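Local coordinates for protein putative antitoxin VapB45 (Mycobacterium tuberculosis, PDB 5AF3) that possibly acts as the antitoxin of a type II toxin-antitoxin system, paired with the toxin VapC45, and probably binds DNA through a helix-turn-helix region, at residues R25-P30 and E77-N82; R95-W100 and W124-R129; A111-C116 and D168-S173. All blocks are in the same frame, centred on the assembly; numbering follows the deposited sequence.

Interaction 1: residues R25-P30 and E77-N82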
loop_
_atom_site.group_PDB
_atom_site.type_symbol
_atom_site.label_atom_id
_atom_site.label_comp_id
_atom_site.label_asym_id
_atom_site.label_seq_id
_atom_site.Cartn_x
_atom_site.Cartn_y
_atom_site.Cartn_z
ATOM N N ARG A 25 1.505 -5.124 -8.717
ATOM C CA ARG A 25 1.785 -3.883 -7.974
ATOM C C ARG A 25 0.582 -2.947 -8.017
ATOM O O ARG A 25 0.107 -2.473 -6.977
ATOM C CB ARG A 25 3.008 -3.175 -8.555
ATOM C CG ARG A 25 4.282 -3.947 -8.420
ATOM C CD ARG A 25 5.437 -3.118 -8.914
ATOM N NE ARG A 25 6.151 -3.865 -9.946
ATOM C CZ ARG A 25 6.370 -3.436 -11.188
ATOM N NH1 ARG A 25 5.963 -2.218 -11.564
ATOM N NH2 ARG A 25 7.027 -4.225 -12.040
ATOM N N TYR A 26 0.056 -2.739 -9.226
ATOM C CA TYR A 26 -1.069 -1.816 -9.396
ATOM C C TYR A 26 -2.352 -2.249 -8.680
ATOM O O TYR A 26 -3.056 -1.412 -8.148
ATOM C CB TYR A 26 -1.355 -1.556 -10.876
ATOM C CG TYR A 26 -0.168 -1.222 -11.748
ATOM C CD1 TYR A 26 0.997 -0.590 -11.234
ATOM C CD2 TYR A 26 -0.190 -1.539 -13.102
ATOM C CE1 TYR A 26 2.095 -0.290 -12.083
ATOM C CE2 TYR A 26 0.895 -1.238 -13.931
ATOM C CZ TYR A 26 2.019 -0.615 -13.405
ATOM O OH TYR A 26 3.060 -0.337 -14.276
ATOM N N LEU A 27 -2.654 -3.558 -8.730
ATOM C CA LEU A 27 -3.847 -4.152 -8.106
ATOM C C LEU A 27 -3.657 -4.563 -6.639
ATOM O O LEU A 27 -4.640 -4.776 -5.917
ATOM C CB LEU A 27 -4.310 -5.370 -8.909
ATOM C CG LEU A 27 -4.630 -5.151 -10.389
ATOM C CD1 LEU A 27 -5.391 -6.408 -10.868
ATOM C CD2 LEU A 27 -5.379 -3.880 -10.659
ATOM N N VAL A 28 -2.395 -4.623 -6.207
ATOM C CA VAL A 28 -2.043 -5.081 -4.835
ATOM C C VAL A 28 -2.574 -6.512 -4.617
ATOM O O VAL A 28 -3.483 -6.770 -3.795
ATOM C CB VAL A 28 -2.530 -4.119 -3.716
ATOM C CG1 VAL A 28 -1.846 -4.462 -2.382
ATOM C CG2 VAL A 28 -2.261 -2.664 -4.082
ATOM N N VAL A 29 -2.020 -7.419 -5.405
ATOM C CA VAL A 29 -2.390 -8.828 -5.420
ATOM C C VAL A 29 -1.094 -9.562 -5.685
ATOM O O VAL A 29 -0.263 -9.071 -6.465
ATOM C CB VAL A 29 -3.448 -9.175 -6.513
ATOM C CG1 VAL A 29 -2.945 -8.811 -7.888
ATOM C CG2 VAL A 29 -3.832 -10.688 -6.478
ATOM N N PRO A 30 -0.878 -10.719 -5.019
ATOM C CA PRO A 30 0.343 -11.468 -5.272
ATOM C C PRO A 30 0.503 -11.870 -6.714
ATOM O O PRO A 30 -0.470 -12.305 -7.369
ATOM C CB PRO A 30 0.221 -12.690 -4.323
ATOM C CG PRO A 30 -0.637 -12.203 -3.233
ATOM C CD PRO A 30 -1.687 -11.351 -3.963
ATOM N N GLU A 77 -10.743 -7.316 -15.135
ATOM C CA GLU A 77 -11.240 -8.597 -14.586
ATOM C C GLU A 77 -10.408 -9.001 -13.337
ATOM O O GLU A 77 -10.954 -9.388 -12.298
ATOM C CB GLU A 77 -11.176 -9.667 -15.678
ATOM C CG GLU A 77 -12.168 -9.344 -16.832
ATOM C CD GLU A 77 -11.994 -10.211 -18.063
ATOM O OE1 GLU A 77 -10.865 -10.708 -18.288
ATOM O OE2 GLU A 77 -13.033 -10.405 -18.773
ATOM N N ALA A 78 -9.092 -8.857 -13.422
ATOM C CA ALA A 78 -8.206 -9.150 -12.268
ATOM C C ALA A 78 -8.507 -8.224 -11.084
ATOM O O ALA A 78 -8.490 -8.658 -9.928
ATOM C CB ALA A 78 -6.711 -9.074 -12.670
ATOM N N TYR A 79 -8.794 -6.959 -11.373
ATOM C CA TYR A 79 -9.112 -5.981 -10.366
ATOM C C TYR A 79 -10.380 -6.390 -9.608
ATOM O O TYR A 79 -10.403 -6.381 -8.361
ATOM C CB TYR A 79 -9.269 -4.591 -10.968
ATOM C CG TYR A 79 -9.835 -3.569 -10.013
ATOM C CD1 TYR A 79 -9.019 -2.916 -9.076
ATOM C CD2 TYR A 79 -11.185 -3.227 -10.071
ATOM C CE1 TYR A 79 -9.550 -1.969 -8.226
ATOM C CE2 TYR A 79 -11.707 -2.287 -9.250
ATOM C CZ TYR A 79 -10.906 -1.678 -8.308
ATOM O OH TYR A 79 -11.488 -0.735 -7.495
ATOM N N VAL A 80 -11.402 -6.796 -10.355
ATOM C CA VAL A 80 -12.678 -7.205 -9.741
ATOM C C VAL A 80 -12.525 -8.492 -8.923
ATOM O O VAL A 80 -12.981 -8.546 -7.793
ATOM C CB VAL A 80 -13.774 -7.326 -10.779
ATOM C CG1 VAL A 80 -15.062 -7.956 -10.176
ATOM C CG2 VAL A 80 -14.117 -5.891 -11.336
ATOM N N LEU A 81 -11.876 -9.495 -9.487
ATOM C CA LEU A 81 -11.568 -10.729 -8.765
ATOM C C LEU A 81 -10.749 -10.471 -7.499
ATOM O O LEU A 81 -10.921 -11.146 -6.500
ATOM C CB LEU A 81 -10.809 -11.682 -9.652
ATOM C CG LEU A 81 -11.589 -12.349 -10.790
ATOM C CD1 LEU A 81 -10.638 -13.211 -11.567
ATOM C CD2 LEU A 81 -12.757 -13.188 -10.166
ATOM N N ASN A 82 -9.844 -9.502 -7.544
ATOM C CA ASN A 82 -9.116 -9.136 -6.325
ATOM C C ASN A 82 -10.000 -8.511 -5.260
ATOM O O ASN A 82 -9.754 -8.694 -4.040
ATOM C CB ASN A 82 -7.934 -8.227 -6.641
ATOM C CG ASN A 82 -6.929 -8.174 -5.483
ATOM O OD1 ASN A 82 -6.702 -9.175 -4.796
ATOM N ND2 ASN A 82 -6.358 -6.999 -5.248
HETATM O O HOH W 1 -5.405 -6.441 -2.235
#
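Leu27 points from the end of helix 20-27 against Ala78 and Tyr79 of helix 72-86. Both segments lie in the putative DNA-binding helix-turn-helix region. The first helix ends in a Schellman motif, with Val28 as the C-prime residue at positive phi. The two methyls of Leu27 divide the work. CD1 presses on Ala78 CB at 3.5 Å, tighter than usual for two carbons. CD2, the other branch, lies 4.0 Å from Tyr79 CB. It meets the tyrosine ring at the edge, near the ring plane, not over a face. The Tyr79 hydroxyl is turned elsewhere and bonds to Tyr160 O.

One turn further along helix 72-86, Asn82 reaches across to the turn. Its CG is anti to the backbone N (chi1 -163°), which sends the amide toward Val28 and Val29. Val29 lies alongside it, and the two side chains run past each other in opposite directions. Val29 CG2 is 3.7 Å from Asn82 OD1, an oxygen that also accepts from Arg85 NE. Leu34 of the next helix touches both Val29 and Ala78. Asn82 ND2 donates to Val28 O at 3.2 Å, and the donor stands above the carbonyl plane.

Interaction 2: residues R95-W100 and W124-R129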
loop_
_atom_site.group_PDB
_atom_site.type_symbol
_atom_site.label_atom_id
_atom_site.label_comp_id
_atom_site.label_asym_id
_atom_site.label_seq_id
_atom_site.Cartn_x
_atom_site.Cartn_y
_atom_site.Cartn_z
ATOM N N ARG A 95 -14.732 -20.434 -10.774
ATOM C CA ARG A 95 -14.999 -20.424 -12.231
ATOM C C ARG A 95 -16.478 -20.686 -12.653
ATOM O O ARG A 95 -17.022 -19.977 -13.504
ATOM C CB ARG A 95 -14.000 -21.323 -12.966
ATOM C CG ARG A 95 -14.085 -21.264 -14.491
ATOM C CD ARG A 95 -12.931 -22.059 -15.082
ATOM N NE ARG A 95 -12.954 -22.121 -16.547
ATOM C CZ ARG A 95 -13.337 -23.181 -17.268
ATOM N NH1 ARG A 95 -13.739 -24.306 -16.673
ATOM N NH2 ARG A 95 -13.311 -23.116 -18.597
ATOM N N PRO A 96 -17.170 -21.666 -12.031
ATOM C CA PRO A 96 -18.600 -21.804 -12.416
ATOM C C PRO A 96 -19.463 -20.584 -12.174
ATOM O O PRO A 96 -20.341 -20.283 -12.980
ATOM C CB PRO A 96 -19.069 -22.993 -11.571
ATOM C CG PRO A 96 -17.851 -23.763 -11.379
ATOM C CD PRO A 96 -16.792 -22.732 -11.096
ATOM N N SER A 97 -19.203 -19.860 -11.080
ATOM C CA SER A 97 -19.915 -18.582 -10.862
ATOM C C SER A 97 -19.619 -17.565 -11.946
ATOM O O SER A 97 -20.535 -16.835 -12.357
ATOM C CB SER A 97 -19.592 -17.956 -9.476
ATOM O OG SER A 97 -20.028 -18.818 -8.391
ATOM N N LEU A 98 -18.346 -17.477 -12.335
ATOM C CA LEU A 98 -17.950 -16.567 -13.425
ATOM C C LEU A 98 -18.634 -16.965 -14.767
ATOM O O LEU A 98 -19.225 -16.114 -15.421
ATOM C CB LEU A 98 -16.435 -16.521 -13.544
ATOM C CG LEU A 98 -15.680 -16.090 -12.277
ATOM C CD1 LEU A 98 -14.215 -15.997 -12.584
ATOM C CD2 LEU A 98 -16.183 -14.758 -11.777
ATOM N N ASP A 99 -18.601 -18.250 -15.115
ATOM C CA ASP A 99 -19.334 -18.777 -16.296
ATOM C C ASP A 99 -20.796 -18.364 -16.253
ATOM O O ASP A 99 -21.343 -17.875 -17.237
ATOM C CB ASP A 99 -19.225 -20.310 -16.397
ATOM C CG ASP A 99 -17.804 -20.804 -16.742
ATOM O OD1 ASP A 99 -16.964 -20.023 -17.250
ATOM O OD2 ASP A 99 -17.523 -22.001 -16.510
ATOM N N TRP A 100 -21.440 -18.537 -15.096
ATOM C CA TRP A 100 -22.840 -18.157 -14.939
ATOM C C TRP A 100 -23.044 -16.674 -15.160
ATOM O O TRP A 100 -23.930 -16.282 -15.905
ATOM C CB TRP A 100 -23.419 -18.640 -13.557
ATOM C CG TRP A 100 -24.811 -18.129 -13.244
ATOM C CD1 TRP A 100 -25.116 -17.038 -12.503
ATOM C CD2 TRP A 100 -26.071 -18.681 -13.681
ATOM N NE1 TRP A 100 -26.483 -16.880 -12.425
ATOM C CE2 TRP A 100 -27.089 -17.858 -13.161
ATOM C CE3 TRP A 100 -26.429 -19.759 -14.491
ATOM C CZ2 TRP A 100 -28.467 -18.105 -13.380
ATOM C CZ3 TRP A 100 -27.810 -19.999 -14.727
ATOM C CH2 TRP A 100 -28.789 -19.184 -14.165
ATOM N N TRP A 124 -27.176 -14.759 -6.798
ATOM C CA TRP A 124 -28.114 -15.372 -5.864
ATOM C C TRP A 124 -28.839 -16.581 -6.516
ATOM O O TRP A 124 -28.832 -17.691 -5.961
ATOM C CB TRP A 124 -29.080 -14.317 -5.351
ATOM C CG TRP A 124 -30.182 -14.902 -4.603
ATOM C CD1 TRP A 124 -30.094 -15.634 -3.458
ATOM C CD2 TRP A 124 -31.570 -14.843 -4.946
ATOM N NE1 TRP A 124 -31.350 -16.027 -3.052
ATOM C CE2 TRP A 124 -32.274 -15.561 -3.953
ATOM C CE3 TRP A 124 -32.291 -14.254 -6.004
ATOM C CZ2 TRP A 124 -33.665 -15.693 -3.969
ATOM C CZ3 TRP A 124 -33.671 -14.389 -6.023
ATOM C CH2 TRP A 124 -34.343 -15.104 -5.005
ATOM N N ARG A 125 -29.415 -16.340 -7.692
ATOM C CA ARG A 125 -30.113 -17.357 -8.500
ATOM C C ARG A 125 -29.258 -18.610 -8.735
ATOM O O ARG A 125 -29.757 -19.743 -8.643
ATOM C CB ARG A 125 -30.533 -16.766 -9.854
ATOM C CG ARG A 125 -31.617 -15.716 -9.779
ATOM C CD ARG A 125 -32.247 -15.424 -11.166
ATOM N NE ARG A 125 -31.939 -14.075 -11.692
ATOM C CZ ARG A 125 -31.242 -13.819 -12.804
ATOM N NH1 ARG A 125 -30.729 -14.811 -13.552
ATOM N NH2 ARG A 125 -31.052 -12.548 -13.167
ATOM N N PHE A 126 -27.965 -18.406 -9.024
ATOM C CA PHE A 126 -27.024 -19.496 -9.210
ATOM C C PHE A 126 -26.845 -20.320 -7.918
ATOM O O PHE A 126 -26.902 -21.535 -7.933
ATOM C CB PHE A 126 -25.677 -18.898 -9.664
ATOM C CG PHE A 126 -24.640 -19.894 -9.980
ATOM C CD1 PHE A 126 -24.827 -20.810 -11.015
ATOM C CD2 PHE A 126 -23.423 -19.905 -9.280
ATOM C CE1 PHE A 126 -23.884 -21.726 -11.315
ATOM C CE2 PHE A 126 -22.473 -20.823 -9.582
ATOM C CZ PHE A 126 -22.690 -21.739 -10.614
ATOM N N ALA A 127 -26.636 -19.648 -6.797
ATOM C CA ALA A 127 -26.323 -20.344 -5.548
ATOM C C ALA A 127 -27.561 -21.088 -5.028
ATOM O O ALA A 127 -27.418 -22.121 -4.392
ATOM C CB ALA A 127 -25.836 -19.356 -4.516
ATOM N N GLU A 128 -28.749 -20.560 -5.330
ATOM C CA GLU A 128 -30.019 -21.164 -4.882
ATOM C C GLU A 128 -30.098 -22.600 -5.341
ATOM O O GLU A 128 -30.367 -23.512 -4.550
ATOM C CB GLU A 128 -31.183 -20.443 -5.506
ATOM C CG GLU A 128 -31.615 -19.197 -4.860
ATOM C CD GLU A 128 -32.932 -18.788 -5.446
ATOM O OE1 GLU A 128 -32.916 -18.103 -6.499
ATOM O OE2 GLU A 128 -33.968 -19.214 -4.889
ATOM N N ARG A 129 -29.829 -22.812 -6.627
ATOM C CA ARG A 129 -29.898 -24.138 -7.216
ATOM C C ARG A 129 -28.679 -25.007 -6.905
ATOM O O ARG A 129 -28.666 -26.204 -7.197
ATOM C CB ARG A 129 -30.062 -24.005 -8.735
ATOM C CG ARG A 129 -28.949 -23.198 -9.388
ATOM C CD ARG A 129 -29.330 -22.685 -10.762
ATOM N NE ARG A 129 -28.169 -22.455 -11.641
ATOM C CZ ARG A 129 -27.411 -23.412 -12.165
ATOM N NH1 ARG A 129 -27.659 -24.686 -11.892
ATOM N NH2 ARG A 129 -26.399 -23.098 -12.975
#
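Pro96 O lies 3.6 Å from Phe126 CZ of the other helix. It also accepts the helical bond from Trp100 N at 3.0 Å. Phe126 and Trp100 form the centre of the contact. The Trp100 five-membered ring and the Phe126 ring make an offset stack, with centroids 4.7 Å apart and planes at 23°. The two side chains enter from opposing helices and overlap. Each lays its CB over a face of the partner ring. Phe126 CB sits 3.5 Å from the centroid of the Trp100 five-membered ring, and Trp100 CB sits 3.9 Å from the Phe126 centroid. Both are CH-pi contacts. A chi1 of 172° swings the Trp100 indole away from its own backbone N and out toward helix 115-130. Its NE1 is held by Val122 O.

Ser97 OG is 3.4 Å from Phe126 CE2. Arg129 NE lies over the same indole face as Phe126 CB. The guanidinium turns an edge to the indole, with Arg129 NH2 3.7 Å from Trp100 CE3. Helices 95-105 and 115-130 run at 129° to each other here. Helix 135-143 packs beside both, with Asp136 touching Pro96 and Phe126.

Interaction 3: residues A111-C116 and D168-S173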
loop_
_atom_site.group_PDB
_atom_site.type_symbol
_atom_site.label_atom_id
_atom_site.label_comp_id
_atom_site.label_asym_id
_atom_site.label_seq_id
_atom_site.Cartn_x
_atom_site.Cartn_y
_atom_site.Cartn_z
ATOM N N ALA A 111 -15.968 -7.088 -16.058
ATOM C CA ALA A 111 -15.611 -5.714 -16.487
ATOM C C ALA A 111 -16.819 -4.912 -17.014
ATOM O O ALA A 111 -16.678 -3.823 -17.572
ATOM C CB ALA A 111 -14.486 -5.772 -17.517
ATOM N N SER A 112 -18.012 -5.434 -16.774
ATOM C CA SER A 112 -19.233 -4.824 -17.288
ATOM C C SER A 112 -19.839 -3.758 -16.396
ATOM O O SER A 112 -19.842 -3.871 -15.181
ATOM C CB SER A 112 -20.278 -5.925 -17.548
ATOM O OG SER A 112 -21.524 -5.347 -17.853
ATOM N N GLN A 113 -20.449 -2.759 -17.027
ATOM C CA GLN A 113 -21.159 -1.706 -16.347
ATOM C C GLN A 113 -22.349 -2.276 -15.579
ATOM O O GLN A 113 -22.789 -1.694 -14.608
ATOM C CB GLN A 113 -21.638 -0.661 -17.349
ATOM C CG GLN A 113 -22.368 0.506 -16.705
ATOM C CD GLN A 113 -22.467 1.695 -17.630
ATOM O OE1 GLN A 113 -22.062 1.631 -18.797
ATOM N NE2 GLN A 113 -23.003 2.789 -17.115
ATOM N N ASP A 114 -22.836 -3.440 -16.014
ATOM C CA ASP A 114 -24.044 -4.032 -15.418
ATOM C C ASP A 114 -23.727 -4.905 -14.207
ATOM O O ASP A 114 -24.631 -5.343 -13.484
ATOM C CB ASP A 114 -24.785 -4.880 -16.464
ATOM C CG ASP A 114 -25.467 -4.030 -17.536
ATOM O OD1 ASP A 114 -25.730 -2.839 -17.271
ATOM O OD2 ASP A 114 -25.729 -4.580 -18.636
ATOM N N LEU A 115 -22.445 -5.164 -13.975
ATOM C CA LEU A 115 -22.072 -6.063 -12.875
ATOM C C LEU A 115 -22.582 -5.500 -11.561
ATOM O O LEU A 115 -23.241 -6.188 -10.801
ATOM C CB LEU A 115 -20.553 -6.263 -12.790
ATOM C CG LEU A 115 -20.122 -7.102 -11.581
ATOM C CD1 LEU A 115 -20.544 -8.583 -11.751
ATOM C CD2 LEU A 115 -18.590 -7.024 -11.357
ATOM N N CYS A 116 -22.260 -4.249 -11.273
ATOM C CA CYS A 116 -22.561 -3.734 -9.948
ATOM C C CYS A 116 -24.075 -3.670 -9.682
ATOM O O CYS A 116 -24.522 -3.999 -8.562
ATOM C CB CYS A 116 -21.867 -2.412 -9.694
ATOM S SG CYS A 116 -22.006 -1.975 -8.010
ATOM N N ASP A 168 -18.268 3.133 -24.387
ATOM C CA ASP A 168 -19.538 3.069 -25.126
ATOM C C ASP A 168 -20.171 1.691 -25.012
ATOM O O ASP A 168 -21.397 1.555 -24.865
ATOM C CB ASP A 168 -19.336 3.420 -26.608
ATOM C CG ASP A 168 -19.743 4.855 -26.935
ATOM O OD1 ASP A 168 -20.088 5.611 -25.989
ATOM O OD2 ASP A 168 -19.731 5.228 -28.140
ATOM N N ASP A 169 -19.313 0.679 -25.068
ATOM C CA ASP A 169 -19.739 -0.707 -25.069
ATOM C C ASP A 169 -20.114 -1.230 -23.670
ATOM O O ASP A 169 -20.342 -2.427 -23.515
ATOM C CB ASP A 169 -18.621 -1.559 -25.659
ATOM C CG ASP A 169 -17.301 -1.326 -24.965
ATOM O OD1 ASP A 169 -17.280 -0.643 -23.899
ATOM O OD2 ASP A 169 -16.292 -1.844 -25.476
ATOM N N ASN A 170 -20.181 -0.349 -22.673
ATOM C CA ASN A 170 -20.482 -0.763 -21.274
ATOM C C ASN A 170 -19.442 -1.701 -20.647
ATOM O O ASN A 170 -19.764 -2.417 -19.695
ATOM C CB ASN A 170 -21.849 -1.466 -21.186
ATOM C CG ASN A 170 -22.991 -0.561 -21.579
ATOM O OD1 ASN A 170 -23.656 -0.812 -22.583
ATOM N ND2 ASN A 170 -23.218 0.505 -20.804
ATOM N N LEU A 171 -18.240 -1.748 -21.220
ATOM C CA LEU A 171 -17.102 -2.426 -20.566
ATOM C C LEU A 171 -16.095 -1.403 -20.051
ATOM O O LEU A 171 -15.998 -0.301 -20.606
ATOM C CB LEU A 171 -16.425 -3.406 -21.498
ATOM C CG LEU A 171 -17.289 -4.627 -21.907
ATOM C CD1 LEU A 171 -16.518 -5.484 -22.818
ATOM C CD2 LEU A 171 -17.652 -5.457 -20.648
ATOM N N ALA A 172 -15.371 -1.767 -18.981
ATOM C CA ALA A 172 -14.386 -0.889 -18.351
ATOM C C ALA A 172 -13.453 -0.142 -19.349
ATOM O O ALA A 172 -12.860 -0.730 -20.245
ATOM C CB ALA A 172 -13.531 -1.685 -17.366
ATOM N N SER A 173 -13.312 1.152 -19.103
ATOM C CA SER A 173 -12.373 1.962 -19.851
ATOM C C SER A 173 -11.349 2.652 -18.925
ATOM O O SER A 173 -10.348 3.213 -19.402
ATOM C CB SER A 173 -13.169 2.995 -20.620
ATOM O OG SER A 173 -13.905 3.801 -19.719
#
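Ser112 and Leu171 face each other as a single beta bridge, with two backbone hydrogen bonds framing them. Ala172 N donates to Ala111 O at 2.8 Å, and the donor lies in the carbonyl plane. Gln113 N donates to Asn170 O at 2.8 Å, tilted somewhat from that plane. Two CA-H...O contacts fill the space between these bonds, from Leu171 CA to Ala111 O and from Ser112 CA to Asn170 O.

One side-chain bond runs alongside the backbone pair. Asn170 ND2 donates to Gln113 OE1 at 2.6 Å. The oxygen lies in the plane of the Asn170 amide, but the donor stands above the Gln113 carbonyl plane. The two amides are turned 55° against each other. Gln113 reaches this place fully extended, its chi1 of -178° setting CG opposite the backbone N.

The bridge is a non-hydrogen-bonded antiparallel pair. It lies at the start of strand 172-176, an inner strand of the four-stranded antiparallel sheet, between 164-166 and 185-187.

Turns shape both segments. Ser112 starts a type I turn into helix 115-130, and its OG accepts from Asp114 N at 3.0 Å, a capping bond. Asp169 OD1 accepts from Leu171 N in an Asx turn just before strand 172-176. Asp169 OD2 makes a salt bridge to Arg12.

Apolar contacts lie beside the bridge. Ala111 CB and Ala172 CB meet at 4.2 Å, and both residues touch Ala76 of helix 72-86. Leu171 CD2 rests 3.8 Å from Ser112 CA. The Leu171 side chain also touches Arg12 and Phe13.

How the interactions relate
From the N terminus, interaction 1 comes first. It joins the end of helix 20-27 to helix 72-86 and closes a long excursion that includes helix 31-38 and strand 68-70. It is complete before the others begin. Interaction 2 then closes the short excursion between helices 95-105 and 115-130. Interaction 3 opens inside that excursion and closes beyond it, at strand 172-176, so interactions 2 and 3 cross. Both use helix 115-130, but their nearest atoms stay about 8 Å apart. Helix 72-86 links the rest: Leu81 of interaction 1 packs on Leu98 of interaction 2, and Val80 packs on Leu115 of interaction 3.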